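Local coordinates for oxalate biosynthetic component 1 (Burkholderia thailandensis, PDB 5IKY), which probably produces oxalate in quorum sensing-dependent oxalogenesis as a bifunctional enzyme, joining an alpha/beta-hydrolase serine hydrolase activity to a lyase activity, at residues Leu202-Asn207 with His227-Asp232; Gly208-Ser213 with Asp261-Thr266; Asn359-Tyr364 with Arg440-Ser445; Pro882-Lys887 with Arg963-Arg968; Gln943-Ala948 with Leu985-Val990. All coordinates share one frame; numbering follows the deposited sequence.

Interaction 1 of 5, residues Leu202-Asn207 with His227-Asp232; sequences LPITAN and HTRATD. With MG (magnesium ion), chain B.
Leu202 and Ile204 meet the long side chain of Arg229, each crossing it at about a right angle. The branch methyl of Ile204, CG2, lies 4.0 Å from Arg229 CG, low on the arginine stem. Leu202 reaches further along, its CD2 coming obliquely to 3.9 Å from Arg229 NH2. A bend at chi2 of Arg229 (-66°) turns the chain beyond CG, so that stem and guanidinium serve different residues. No direct hydrogen bond joins the two segments; one water bridges the backbones instead, donating to Ile204 O at 2.9 Å and accepting from Arg229 N at 3.1 Å. In the next shell, backbone carbonyls hold the guanidinium: NE bonds to Gly13 O, NH2 to Pro16 O and NH1 to Gln251 O. Two residues before Arg229, His227 binds the magnesium ion through NE2 at 2.3 Å, with Glu477 as the other protein ligand; His227 ND1 is bonded to Asn253 OD1, which fixes the turn of the imidazole. Segment 227-232 leaves the end of strand 223-226, a metal position consistent with the beta-keto acid cleavage enzyme family, of the TIM-barrel clan. The buried guanidinium, probably still charged, is compensated by carbonyl dipoles, while Leu202 and Ile204 add van der Waals packing to its tip and stem.

Interaction 2 of 5, residues Gly208-Ser213 with Asp261-Thr266; sequences GIVDAS and DRIMPT
Ile209 and Val210 meet Ile263 and Thr266 without a ring or side-chain amide between them; the flat groups here are backbone peptides at the margins. Ile209 O takes two donors from Ser213, the backbone N at 3.0 Å and OG at 2.8 Å, which arrive from opposite faces of the carbonyl plane, OG tilted 31° from it. On the other helix Thr266 OG1 donates to Arg262 O at 2.9 Å, also tilted from the carbonyl plane. Turning the hydroxyl back to its own helix leaves Thr266 CG2 for the partner, and it packs 3.7 Å from Val210 CG1. The second valine methyl, CG2, rests over the backbone at 4.0 Å from Ile263 CA. With chi1 at 164°, Val210 spreads its two methyls between Ile263 and Thr266. The helices 206-218 and 257-270 are successive outer helices of the TIM-barrel-like region, the first preceding strand 223-226 and the second following it; helix 257-270 then makes the beta-alpha-beta crossover to the parallel strand 275-278. The short segments cross at -30°, their axes 9.7 Å apart. Deeper in, the Ile263 and Ile209 side chains cross at about a right angle, Ile263 CD1 lying 3.8 Å from Ile209 CG2 and 3.9 Å from its CD1. Both isoleucines also rest on Leu226 of strand 223-226, and Ile209 touches Val12 as well. Helix 257-270 is kinked at Pro265, whose N has no bond to the preceding turn, and Met264, on the other side of its helix, touches Leu276 and Leu278.

Interaction 3 of 5, residues Asn359-Tyr364 with Arg440-Ser445; sequences NSVTLY and RDNFPS
Val361 packs on Asn442 by van der Waals contact, valine lying against the flat amide and its stem: Val361 CB is 3.6 Å from Asn442 CG, and CG1 is 3.9 Å from Asn442 CB. The apolar pair is Val361 with Phe443, the same methyl reaching obliquely to the ring, 4.3 Å from CE2. Aromatic contact of another kind comes from the backbone. Ser360 O sits at the edge of the Phe443 ring, near its plane, 3.4 Å from CZ, where the slightly positive ring hydrogens suit a carbonyl oxygen. Phe443 CG stands anti to its own carbonyl carbon (chi1 -67°), which sends the ring across to the end of helix 354-360. The polar terms hold each side to its own helix: Asn442 ND2 donates to Lys438 O, fixing the amide rotation and leaving OD1 3.5 Å from Val361 O, two acceptors with no bond between them. Ser360 OG likewise bonds to Ile356 O. The contact thus joins the C-terminal ends of helices 354-360 and 418-442; Asn442 O accepts from Gln365 of helix 365-370, Phe443 meets Phe377 of strand 375-380, and Ser445 leads into the parallel neighbour strand 446-451.

Interaction 4 of 5, residues Pro882-Lys887 with Arg963-Arg968; sequences PRLVDK and RAFFDR
Leu884 lies over one face of the Phe965 ring while the backbone O of Arg883 stands at that ring's edge, in the C-terminal alpha/beta-hydrolase domain. Here helix 959-966, just ahead of sheet strand 969-976, packs on the loop that follows helix 870-879. Leucine and phenylalanine cross at about a right angle, and CD2 of Leu884 forms a CH-pi contact, 3.6 Å from the ring centroid and 16° off the ring normal. Leu884 CG adds a touch at the rim, 3.6 Å from Phe965 CZ. With CG trans to the backbone N (chi1 173°), the Phe965 ring is carried off the helix toward segment 882-887. At the edge, near the ring plane, Arg883 O is 3.4 Å from Phe965 CE2. At the ring's other edge, CD1 of Phe965 sits 3.9 Å above one face of Phe966, offset toward the rim; Phe966 in turn touches helix 937-955, which Leu884 meets at Ala948. The Arg883 side chain bends at chi3 and lays its guanidinium nearly parallel to that of Arg968, the planes 6° apart, without bringing the charged groups into contact. Arg883 NH2 donates to Pro927 O, and Arg968 NE makes a weak bond to Leu926 O, so the loop at 926-927 serves both arginines, while Leu926 itself also touches Phe965. At the root of the arginine chain, Arg883 CB packs 3.6 Å from Phe965 CE2.

Interaction 5 of 5, residues Gln943-Ala948 with Leu985-Val990; sequences QLDVQA and LGTSVV
Asp945 reaches from helix 937-955 to the loop Leu985-Thr987, which runs into strand 988-992 of the alpha/beta-hydrolase sheet. Its CB faces the loop backbone, 3.8 Å from Leu985 O. From there the chain turns with CG anti to the aspartate's own carbonyl carbon (chi1 -57°), which brings CG to 3.8 Å from Gly986 CA. At the tip, OD2 accepts the one hydrogen bond across the contact, from Thr987 N at 2.9 Å and nearly straight at 163°. The N-H comes from above the carboxylate plane, 48° out of it. The same oxygen sits 3.2 Å from Gly986 CA, an approach made possible by the lack of a side chain there. Phe966 of helix 959-966 touches Asp945 as well, and Leu985 packs on that same helix. Past the loop, Val989 and Val990 pair in the sheet, while Thr987 leans on Ala969 and Leu971 of the neighbouring strand 969-976. The threonine hydroxyl stays near both carboxylate oxygens, Thr987 OG1 lying 3.5 Å from Asp945 OD2 and 3.6 Å from OD1.

In the fold
The five contacts fall into three places. Interactions 1 and 2 share helix 206-218, lie 10 Å apart between centres and touch through Pro203 and His227; their segments alternate along the chain, one including the loop that carries the magnesium ligand His227, the other between the outer helices of the same barrel-like region. Interaction 3 comes later, its centre about 35 Å from interaction 1, beside strands 375-380 and 446-451 of the same curled parallel sheet. Interactions 4 and 5, with centres 12 Å apart, also alternate and meet at Phe966, between successive helices 937-955 and 959-966 of the alpha/beta-hydrolase domain. About 70 Å separates the centres of interactions 1 and 4, consistent with two activities on separate domains of one chain.

Interaction 1 of 5, residues Leu202-Asn207 with His227-Asp232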
# COMPACT_ATOMS: atom_id res chain seq x y z
N LEU A 202 7.54 14.90 13.77
CA LEU A 202 7.11 15.80 12.72
C LEU A 202 8.12 15.85 11.58
O LEU A 202 9.29 16.19 11.80
CB LEU A 202 6.88 17.21 13.26
CG LEU A 202 6.20 18.11 12.23
CD1 LEU A 202 4.73 17.73 12.08
CD2 LEU A 202 6.35 19.56 12.59
N PRO A 203 7.68 15.50 10.37
CA PRO A 203 8.54 15.50 9.18
C PRO A 203 8.63 16.89 8.53
O PRO A 203 7.60 17.47 8.20
CB PRO A 203 7.83 14.51 8.25
CG PRO A 203 6.38 14.65 8.61
CD PRO A 203 6.31 15.04 10.07
N ILE A 204 9.84 17.40 8.37
CA ILE A 204 10.02 18.71 7.74
C ILE A 204 10.97 18.65 6.54
O ILE A 204 11.22 19.66 5.89
CB ILE A 204 10.54 19.76 8.74
CG1 ILE A 204 11.90 19.34 9.30
CG2 ILE A 204 9.53 19.97 9.86
CD1 ILE A 204 12.45 20.29 10.35
N THR A 205 11.50 17.47 6.26
CA THR A 205 12.31 17.27 5.07
C THR A 205 11.54 16.46 4.05
O THR A 205 10.57 15.78 4.39
CB THR A 205 13.64 16.54 5.38
OG1 THR A 205 13.36 15.22 5.85
CG2 THR A 205 14.43 17.31 6.44
N ALA A 206 11.96 16.53 2.79
CA ALA A 206 11.29 15.84 1.70
C ALA A 206 11.12 14.34 1.98
O ALA A 206 10.02 13.81 1.88
CB ALA A 206 12.04 16.05 0.39
N ASN A 207 12.22 13.68 2.33
CA ASN A 207 12.19 12.25 2.61
C ASN A 207 11.31 11.91 3.81
O ASN A 207 10.60 10.91 3.79
CB ASN A 207 13.61 11.72 2.85
CG ASN A 207 14.43 11.68 1.58
OD1 ASN A 207 13.89 11.66 0.48
ND2 ASN A 207 15.75 11.67 1.74
N HIS A 227 2.24 20.17 3.34
CA HIS A 227 2.95 21.45 3.50
C HIS A 227 4.46 21.23 3.35
O HIS A 227 4.94 20.09 3.43
CB HIS A 227 2.69 22.09 4.86
CG HIS A 227 1.30 22.59 5.08
ND1 HIS A 227 1.02 23.92 5.32
CD2 HIS A 227 0.11 21.94 5.12
CE1 HIS A 227 -0.28 24.07 5.49
NE2 HIS A 227 -0.86 22.88 5.38
N THR A 228 5.21 22.31 3.18
CA THR A 228 6.67 22.25 3.26
C THR A 228 7.20 23.35 4.18
O THR A 228 6.49 24.31 4.48
CB THR A 228 7.32 22.38 1.87
OG1 THR A 228 6.79 23.52 1.18
CG2 THR A 228 7.07 21.13 1.04
N ARG A 229 8.44 23.20 4.63
CA ARG A 229 9.02 24.14 5.58
C ARG A 229 10.34 24.71 5.09
O ARG A 229 11.20 23.97 4.61
CB ARG A 229 9.23 23.47 6.94
CG ARG A 229 7.99 22.82 7.54
CD ARG A 229 6.93 23.84 7.90
NE ARG A 229 5.85 23.23 8.66
CZ ARG A 229 5.84 23.12 9.99
NH1 ARG A 229 6.86 23.58 10.70
NH2 ARG A 229 4.82 22.55 10.61
N ALA A 230 10.50 26.02 5.21
CA ALA A 230 11.74 26.69 4.81
C ALA A 230 12.88 26.35 5.76
O ALA A 230 12.65 26.02 6.92
CB ALA A 230 11.53 28.19 4.75
N THR A 231 14.11 26.45 5.26
CA THR A 231 15.30 26.19 6.06
C THR A 231 16.32 27.32 5.93
O THR A 231 17.50 27.13 6.20
CB THR A 231 15.97 24.86 5.65
OG1 THR A 231 16.33 24.92 4.27
CG2 THR A 231 15.04 23.68 5.89
N ASP A 232 15.85 28.49 5.52
CA ASP A 232 16.74 29.62 5.26
C ASP A 232 17.38 30.18 6.53
O ASP A 232 18.47 30.74 6.48
CB ASP A 232 15.98 30.73 4.52
CG ASP A 232 14.63 31.04 5.14
OD1 ASP A 232 14.40 30.66 6.31
OD2 ASP A 232 13.79 31.66 4.46
MG MG B . -3.07 23.05 5.88
O HOH W 1 9.83 20.68 3.60
O HOH W 2 -3.63 24.89 4.16

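Interaction 2 of 5, residues Gly208-Ser213 with Asp261-Thr266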
# COMPACT_ATOMS: atom_id res chain seq x y z
N GLY A 208 11.36 12.75 4.84
CA GLY A 208 10.52 12.55 6.01
C GLY A 208 9.05 12.65 5.65
O GLY A 208 8.23 11.86 6.13
N ILE A 209 8.72 13.62 4.80
CA ILE A 209 7.34 13.86 4.38
C ILE A 209 6.81 12.72 3.52
O ILE A 209 5.67 12.29 3.66
CB ILE A 209 7.23 15.20 3.61
CG1 ILE A 209 7.47 16.37 4.57
CG2 ILE A 209 5.88 15.32 2.93
CD1 ILE A 209 7.80 17.67 3.89
N VAL A 210 7.66 12.22 2.62
CA VAL A 210 7.30 11.05 1.82
C VAL A 210 6.98 9.86 2.71
O VAL A 210 5.96 9.19 2.54
CB VAL A 210 8.42 10.67 0.84
CG1 VAL A 210 8.21 9.27 0.29
CG2 VAL A 210 8.49 11.68 -0.30
N ASP A 211 7.85 9.60 3.69
CA ASP A 211 7.65 8.48 4.60
C ASP A 211 6.38 8.62 5.44
O ASP A 211 5.62 7.67 5.59
CB ASP A 211 8.86 8.32 5.52
CG ASP A 211 10.07 7.76 4.79
OD1 ASP A 211 9.88 7.12 3.74
OD2 ASP A 211 11.20 7.96 5.28
N ALA A 212 6.15 9.82 5.97
CA ALA A 212 4.97 10.06 6.79
C ALA A 212 3.70 9.85 5.98
O ALA A 212 2.69 9.35 6.49
CB ALA A 212 5.01 11.47 7.37
N SER A 213 3.74 10.24 4.71
CA SER A 213 2.61 10.07 3.81
C SER A 213 2.32 8.59 3.55
O SER A 213 1.17 8.15 3.62
CB SER A 213 2.87 10.79 2.49
OG SER A 213 3.05 12.18 2.69
N ASP A 261 9.55 19.08 -5.90
CA ASP A 261 10.17 18.47 -7.07
C ASP A 261 10.68 17.07 -6.73
O ASP A 261 10.87 16.24 -7.62
CB ASP A 261 11.32 19.32 -7.60
CG ASP A 261 10.84 20.54 -8.37
OD1 ASP A 261 9.65 20.57 -8.76
OD2 ASP A 261 11.65 21.47 -8.58
N ARG A 262 10.90 16.82 -5.44
CA ARG A 262 11.34 15.51 -4.96
C ARG A 262 10.16 14.70 -4.43
O ARG A 262 9.99 13.53 -4.77
CB ARG A 262 12.41 15.67 -3.88
N ILE A 263 9.35 15.33 -3.59
CA ILE A 263 8.21 14.66 -2.96
C ILE A 263 7.20 14.10 -3.96
O ILE A 263 6.84 12.92 -3.90
CB ILE A 263 7.46 15.63 -2.01
CG1 ILE A 263 8.33 15.98 -0.81
CG2 ILE A 263 6.14 15.01 -1.55
CD1 ILE A 263 7.74 17.05 0.08
N MET A 264 6.75 14.93 -4.89
CA MET A 264 5.67 14.55 -5.80
C MET A 264 6.01 13.37 -6.73
O MET A 264 5.23 12.42 -6.80
CB MET A 264 5.23 15.76 -6.63
CG MET A 264 4.60 16.86 -5.79
SD MET A 264 3.08 16.31 -5.00
CE MET A 264 2.04 16.11 -6.45
N PRO A 265 7.16 13.42 -7.44
CA PRO A 265 7.44 12.26 -8.29
C PRO A 265 7.59 10.96 -7.50
O PRO A 265 7.19 9.90 -7.99
CB PRO A 265 8.76 12.63 -8.97
CG PRO A 265 8.81 14.11 -8.91
CD PRO A 265 8.19 14.46 -7.59
N THR A 266 8.15 11.04 -6.30
CA THR A 266 8.32 9.87 -5.44
C THR A 266 6.97 9.27 -5.06
O THR A 266 6.77 8.06 -5.16
CB THR A 266 9.10 10.22 -4.17
OG1 THR A 266 10.41 10.67 -4.52
CG2 THR A 266 9.22 9.00 -3.26

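Interaction 3 of 5, residues Asn359-Tyr364 with Arg440-Ser445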
# COMPACT_ATOMS: atom_id res chain seq x y z
N ASN A 359 -19.03 34.04 1.55
CA ASN A 359 -18.43 34.34 0.25
C ASN A 359 -18.58 33.17 -0.71
O ASN A 359 -18.73 33.36 -1.92
CB ASN A 359 -16.96 34.72 0.40
CG ASN A 359 -16.76 36.08 1.02
OD1 ASN A 359 -17.67 36.92 1.01
ND2 ASN A 359 -15.57 36.32 1.57
N SER A 360 -18.54 31.96 -0.17
CA SER A 360 -18.63 30.74 -0.97
C SER A 360 -20.02 30.54 -1.58
O SER A 360 -20.13 30.16 -2.75
CB SER A 360 -18.27 29.52 -0.14
OG SER A 360 -16.91 29.54 0.24
N VAL A 361 -21.07 30.79 -0.80
CA VAL A 361 -22.42 30.49 -1.26
C VAL A 361 -23.03 31.63 -2.05
O VAL A 361 -24.15 31.51 -2.57
CB VAL A 361 -23.35 30.15 -0.08
CG1 VAL A 361 -22.76 29.00 0.73
CG2 VAL A 361 -23.58 31.37 0.80
N THR A 362 -22.32 32.75 -2.15
CA THR A 362 -22.81 33.88 -2.92
C THR A 362 -21.91 34.17 -4.11
O THR A 362 -22.14 33.68 -5.22
CB THR A 362 -22.95 35.16 -2.06
OG1 THR A 362 -21.68 35.50 -1.49
CG2 THR A 362 -23.96 34.94 -0.94
N LEU A 363 -20.87 34.95 -3.87
CA LEU A 363 -20.05 35.49 -4.94
C LEU A 363 -19.20 34.43 -5.65
O LEU A 363 -18.96 34.52 -6.85
CB LEU A 363 -19.14 36.58 -4.39
CG LEU A 363 -18.72 37.67 -5.36
CD1 LEU A 363 -19.91 38.23 -6.11
CD2 LEU A 363 -18.05 38.75 -4.56
N TYR A 364 -18.75 33.43 -4.90
CA TYR A 364 -17.90 32.39 -5.45
C TYR A 364 -18.66 31.11 -5.79
O TYR A 364 -18.06 30.14 -6.25
CB TYR A 364 -16.76 32.06 -4.47
CG TYR A 364 -15.61 33.03 -4.55
CD1 TYR A 364 -14.59 32.87 -5.49
CD2 TYR A 364 -15.54 34.12 -3.69
CE1 TYR A 364 -13.54 33.76 -5.56
CE2 TYR A 364 -14.49 35.02 -3.76
CZ TYR A 364 -13.50 34.84 -4.70
OH TYR A 364 -12.46 35.73 -4.77
N ARG A 440 -24.56 22.65 1.75
CA ARG A 440 -25.32 21.65 0.99
C ARG A 440 -26.44 22.30 0.17
O ARG A 440 -26.74 21.85 -0.93
CB ARG A 440 -25.91 20.59 1.92
CG ARG A 440 -24.94 19.99 2.92
CD ARG A 440 -24.34 18.69 2.44
NE ARG A 440 -23.91 17.87 3.56
CZ ARG A 440 -23.04 16.86 3.48
NH1 ARG A 440 -22.72 16.17 4.56
NH2 ARG A 440 -22.48 16.56 2.31
N ASP A 441 -27.06 23.34 0.72
CA ASP A 441 -28.18 24.00 0.06
C ASP A 441 -27.75 24.79 -1.17
O ASP A 441 -28.51 24.93 -2.13
CB ASP A 441 -28.92 24.92 1.03
CG ASP A 441 -29.68 24.15 2.10
OD1 ASP A 441 -29.76 22.91 1.99
OD2 ASP A 441 -30.20 24.79 3.04
N ASN A 442 -26.52 25.30 -1.15
CA ASN A 442 -26.01 26.10 -2.26
C ASN A 442 -25.09 25.31 -3.19
O ASN A 442 -24.69 25.81 -4.24
CB ASN A 442 -25.28 27.33 -1.73
CG ASN A 442 -26.23 28.34 -1.11
OD1 ASN A 442 -26.70 29.26 -1.78
ND2 ASN A 442 -26.52 28.17 0.17
N PHE A 443 -24.77 24.08 -2.81
CA PHE A 443 -23.94 23.22 -3.64
C PHE A 443 -24.54 21.83 -3.73
O PHE A 443 -24.28 20.98 -2.87
CB PHE A 443 -22.50 23.16 -3.11
CG PHE A 443 -21.76 24.46 -3.22
CD1 PHE A 443 -21.19 24.85 -4.43
CD2 PHE A 443 -21.61 25.30 -2.12
CE1 PHE A 443 -20.50 26.05 -4.53
CE2 PHE A 443 -20.93 26.49 -2.23
CZ PHE A 443 -20.37 26.87 -3.43
N PRO A 444 -25.36 21.59 -4.76
CA PRO A 444 -26.05 20.31 -4.97
C PRO A 444 -25.10 19.12 -5.02
O PRO A 444 -25.47 18.02 -4.60
CB PRO A 444 -26.76 20.51 -6.32
CG PRO A 444 -26.10 21.69 -6.95
CD PRO A 444 -25.67 22.56 -5.82
N SER A 445 -23.89 19.34 -5.51
CA SER A 445 -22.87 18.29 -5.51
C SER A 445 -21.63 18.75 -4.76
O SER A 445 -20.82 19.52 -5.29
CB SER A 445 -22.50 17.90 -6.95
OG SER A 445 -21.59 16.81 -6.96

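Interaction 4 of 5, residues Pro882-Lys887 with Arg963-Arg968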
# COMPACT_ATOMS: atom_id res chain seq x y z
N PRO A 882 -14.09 -41.62 -18.41
CA PRO A 882 -14.24 -43.04 -18.04
C PRO A 882 -14.92 -43.26 -16.68
O PRO A 882 -15.42 -44.36 -16.43
CB PRO A 882 -12.79 -43.54 -17.99
CG PRO A 882 -12.07 -42.67 -18.96
CD PRO A 882 -12.69 -41.32 -18.80
N ARG A 883 -14.93 -42.24 -15.83
CA ARG A 883 -15.58 -42.35 -14.52
C ARG A 883 -17.10 -42.27 -14.64
O ARG A 883 -17.81 -42.40 -13.64
CB ARG A 883 -15.06 -41.26 -13.58
CG ARG A 883 -13.55 -41.13 -13.55
CD ARG A 883 -13.11 -39.95 -12.70
NE ARG A 883 -13.44 -40.13 -11.28
CZ ARG A 883 -12.68 -40.79 -10.42
NH1 ARG A 883 -11.54 -41.34 -10.82
NH2 ARG A 883 -13.05 -40.90 -9.15
N LEU A 884 -17.58 -42.05 -15.86
CA LEU A 884 -19.01 -41.92 -16.11
C LEU A 884 -19.56 -43.04 -16.99
O LEU A 884 -20.76 -43.11 -17.26
CB LEU A 884 -19.31 -40.57 -16.77
CG LEU A 884 -19.11 -39.32 -15.91
CD1 LEU A 884 -18.96 -38.09 -16.79
CD2 LEU A 884 -20.28 -39.15 -14.95
N VAL A 885 -18.67 -43.92 -17.45
CA VAL A 885 -19.06 -45.00 -18.36
C VAL A 885 -19.00 -46.36 -17.69
O VAL A 885 -18.61 -46.48 -16.52
CB VAL A 885 -18.17 -45.02 -19.62
N ASP A 886 -19.37 -47.40 -18.44
CA ASP A 886 -19.42 -48.75 -17.90
C ASP A 886 -18.17 -49.56 -18.26
O ASP A 886 -17.78 -50.46 -17.52
CB ASP A 886 -20.66 -49.48 -18.42
N LYS A 887 -17.54 -49.21 -19.38
CA LYS A 887 -16.40 -49.97 -19.88
C LYS A 887 -15.58 -49.16 -20.88
O LYS A 887 -16.04 -48.12 -21.35
CB LYS A 887 -16.88 -51.28 -20.52
N ARG A 963 -23.77 -34.71 -8.08
CA ARG A 963 -23.12 -34.18 -6.88
C ARG A 963 -22.30 -35.27 -6.20
O ARG A 963 -21.19 -35.01 -5.72
CB ARG A 963 -24.16 -33.63 -5.90
CG ARG A 963 -24.95 -32.44 -6.43
CD ARG A 963 -25.79 -31.82 -5.33
NE ARG A 963 -26.69 -30.80 -5.85
CZ ARG A 963 -27.37 -29.94 -5.08
NH1 ARG A 963 -27.24 -29.99 -3.76
NH2 ARG A 963 -28.17 -29.04 -5.64
N ALA A 964 -22.84 -36.48 -6.17
CA ALA A 964 -22.13 -37.62 -5.61
C ALA A 964 -20.90 -37.95 -6.45
O ALA A 964 -19.86 -38.34 -5.92
CB ALA A 964 -23.05 -38.83 -5.51
N PHE A 965 -21.04 -37.78 -7.76
CA PHE A 965 -19.94 -38.00 -8.69
C PHE A 965 -18.79 -37.03 -8.44
O PHE A 965 -17.62 -37.41 -8.47
CB PHE A 965 -20.43 -37.88 -10.13
CG PHE A 965 -19.34 -37.93 -11.16
CD1 PHE A 965 -18.86 -36.76 -11.74
CD2 PHE A 965 -18.77 -39.14 -11.54
CE1 PHE A 965 -17.85 -36.80 -12.68
CE2 PHE A 965 -17.76 -39.18 -12.48
CZ PHE A 965 -17.30 -38.01 -13.05
N PHE A 966 -19.14 -35.77 -8.18
CA PHE A 966 -18.15 -34.72 -7.96
C PHE A 966 -17.55 -34.80 -6.56
O PHE A 966 -16.50 -34.21 -6.30
CB PHE A 966 -18.76 -33.34 -8.20
CG PHE A 966 -18.93 -32.99 -9.65
CD1 PHE A 966 -17.88 -33.18 -10.54
CD2 PHE A 966 -20.13 -32.49 -10.12
CE1 PHE A 966 -18.03 -32.86 -11.88
CE2 PHE A 966 -20.28 -32.17 -11.46
CZ PHE A 966 -19.23 -32.36 -12.34
N ASP A 967 -18.22 -35.52 -5.66
CA ASP A 967 -17.72 -35.69 -4.30
C ASP A 967 -16.60 -36.73 -4.28
O ASP A 967 -15.91 -36.89 -3.27
CB ASP A 967 -18.85 -36.08 -3.35
CG ASP A 967 -18.64 -35.56 -1.94
OD1 ASP A 967 -17.48 -35.28 -1.58
OD2 ASP A 967 -19.63 -35.43 -1.20
N ARG A 968 -16.44 -37.44 -5.39
CA ARG A 968 -15.37 -38.42 -5.52
C ARG A 968 -14.13 -37.80 -6.15
O ARG A 968 -13.27 -38.50 -6.68
CB ARG A 968 -15.84 -39.61 -6.36
CG ARG A 968 -17.01 -40.38 -5.75
CD ARG A 968 -16.71 -40.79 -4.31
NE ARG A 968 -15.47 -41.55 -4.20
CZ ARG A 968 -14.96 -41.99 -3.05
NH1 ARG A 968 -15.60 -41.76 -1.92
NH2 ARG A 968 -13.82 -42.67 -3.04

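Interaction 5 of 5, residues Gln943-Ala948 with Leu985-Val990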
# COMPACT_ATOMS: atom_id res chain seq x y z
N GLN A 943 -13.50 -26.64 -16.51
CA GLN A 943 -13.93 -26.99 -17.86
C GLN A 943 -14.12 -28.50 -17.99
O GLN A 943 -14.87 -28.96 -18.85
CB GLN A 943 -12.91 -26.48 -18.89
CG GLN A 943 -13.01 -24.99 -19.15
CD GLN A 943 -11.87 -24.46 -20.00
OE1 GLN A 943 -11.90 -24.55 -21.23
NE2 GLN A 943 -10.85 -23.91 -19.34
N LEU A 944 -13.45 -29.26 -17.14
CA LEU A 944 -13.66 -30.71 -17.10
C LEU A 944 -15.00 -31.02 -16.46
O LEU A 944 -15.70 -31.95 -16.87
CB LEU A 944 -12.54 -31.41 -16.33
CG LEU A 944 -11.09 -31.20 -16.75
CD1 LEU A 944 -10.18 -32.22 -16.09
CD2 LEU A 944 -10.94 -31.24 -18.26
N ASP A 945 -15.36 -30.23 -15.45
CA ASP A 945 -16.64 -30.39 -14.76
C ASP A 945 -17.80 -30.09 -15.70
O ASP A 945 -18.82 -30.79 -15.67
CB ASP A 945 -16.69 -29.47 -13.54
CG ASP A 945 -15.54 -29.71 -12.58
OD1 ASP A 945 -14.68 -30.55 -12.88
OD2 ASP A 945 -15.50 -29.03 -11.52
N VAL A 946 -17.64 -29.06 -16.52
CA VAL A 946 -18.65 -28.66 -17.49
C VAL A 946 -18.94 -29.78 -18.48
O VAL A 946 -20.09 -30.12 -18.74
CB VAL A 946 -18.22 -27.39 -18.26
CG1 VAL A 946 -19.11 -27.17 -19.47
CG2 VAL A 946 -18.24 -26.18 -17.34
N GLN A 947 -17.87 -30.36 -19.04
CA GLN A 947 -18.00 -31.45 -20.00
C GLN A 947 -18.62 -32.69 -19.36
O GLN A 947 -19.34 -33.44 -20.02
CB GLN A 947 -16.64 -31.79 -20.60
CG GLN A 947 -15.98 -30.65 -21.35
CD GLN A 947 -14.66 -31.05 -21.97
OE1 GLN A 947 -14.62 -31.83 -22.92
NE2 GLN A 947 -13.57 -30.51 -21.43
N ALA A 948 -18.32 -32.91 -18.09
CA ALA A 948 -18.87 -34.04 -17.35
C ALA A 948 -20.38 -33.90 -17.20
O ALA A 948 -21.11 -34.88 -17.31
CB ALA A 948 -18.20 -34.16 -15.99
N LEU A 985 -22.04 -26.88 -10.70
CA LEU A 985 -21.77 -28.27 -10.37
C LEU A 985 -20.31 -28.58 -10.64
O LEU A 985 -19.83 -28.42 -11.76
CB LEU A 985 -22.66 -29.21 -11.18
CG LEU A 985 -24.01 -29.62 -10.60
CD1 LEU A 985 -24.80 -30.42 -11.63
CD2 LEU A 985 -23.82 -30.43 -9.33
N GLY A 986 -19.58 -29.01 -9.61
CA GLY A 986 -18.17 -29.31 -9.80
C GLY A 986 -17.39 -29.72 -8.57
O GLY A 986 -17.94 -29.92 -7.49
N THR A 987 -16.08 -29.84 -8.75
CA THR A 987 -15.18 -30.31 -7.71
C THR A 987 -14.96 -29.26 -6.63
O THR A 987 -14.78 -28.08 -6.93
CB THR A 987 -13.81 -30.71 -8.31
OG1 THR A 987 -14.02 -31.51 -9.49
CG2 THR A 987 -12.99 -31.49 -7.30
N SER A 988 -14.97 -29.69 -5.37
CA SER A 988 -14.67 -28.80 -4.26
C SER A 988 -13.19 -28.43 -4.25
O SER A 988 -12.34 -29.27 -4.54
CB SER A 988 -15.08 -29.43 -2.93
OG SER A 988 -16.49 -29.57 -2.85
N VAL A 989 -12.90 -27.18 -3.92
CA VAL A 989 -11.54 -26.66 -4.05
C VAL A 989 -10.99 -26.06 -2.76
O VAL A 989 -11.71 -25.39 -2.03
CB VAL A 989 -11.46 -25.57 -5.15
CG1 VAL A 989 -10.01 -25.27 -5.51
CG2 VAL A 989 -12.24 -26.00 -6.39
N VAL A 990 -9.72 -26.33 -2.49
CA VAL A 990 -8.97 -25.56 -1.50
C VAL A 990 -8.13 -24.54 -2.25
O VAL A 990 -7.23 -24.91 -3.01
CB VAL A 990 -8.08 -26.45 -0.62
CG1 VAL A 990 -7.15 -25.59 0.22
CG2 VAL A 990 -8.92 -27.35 0.26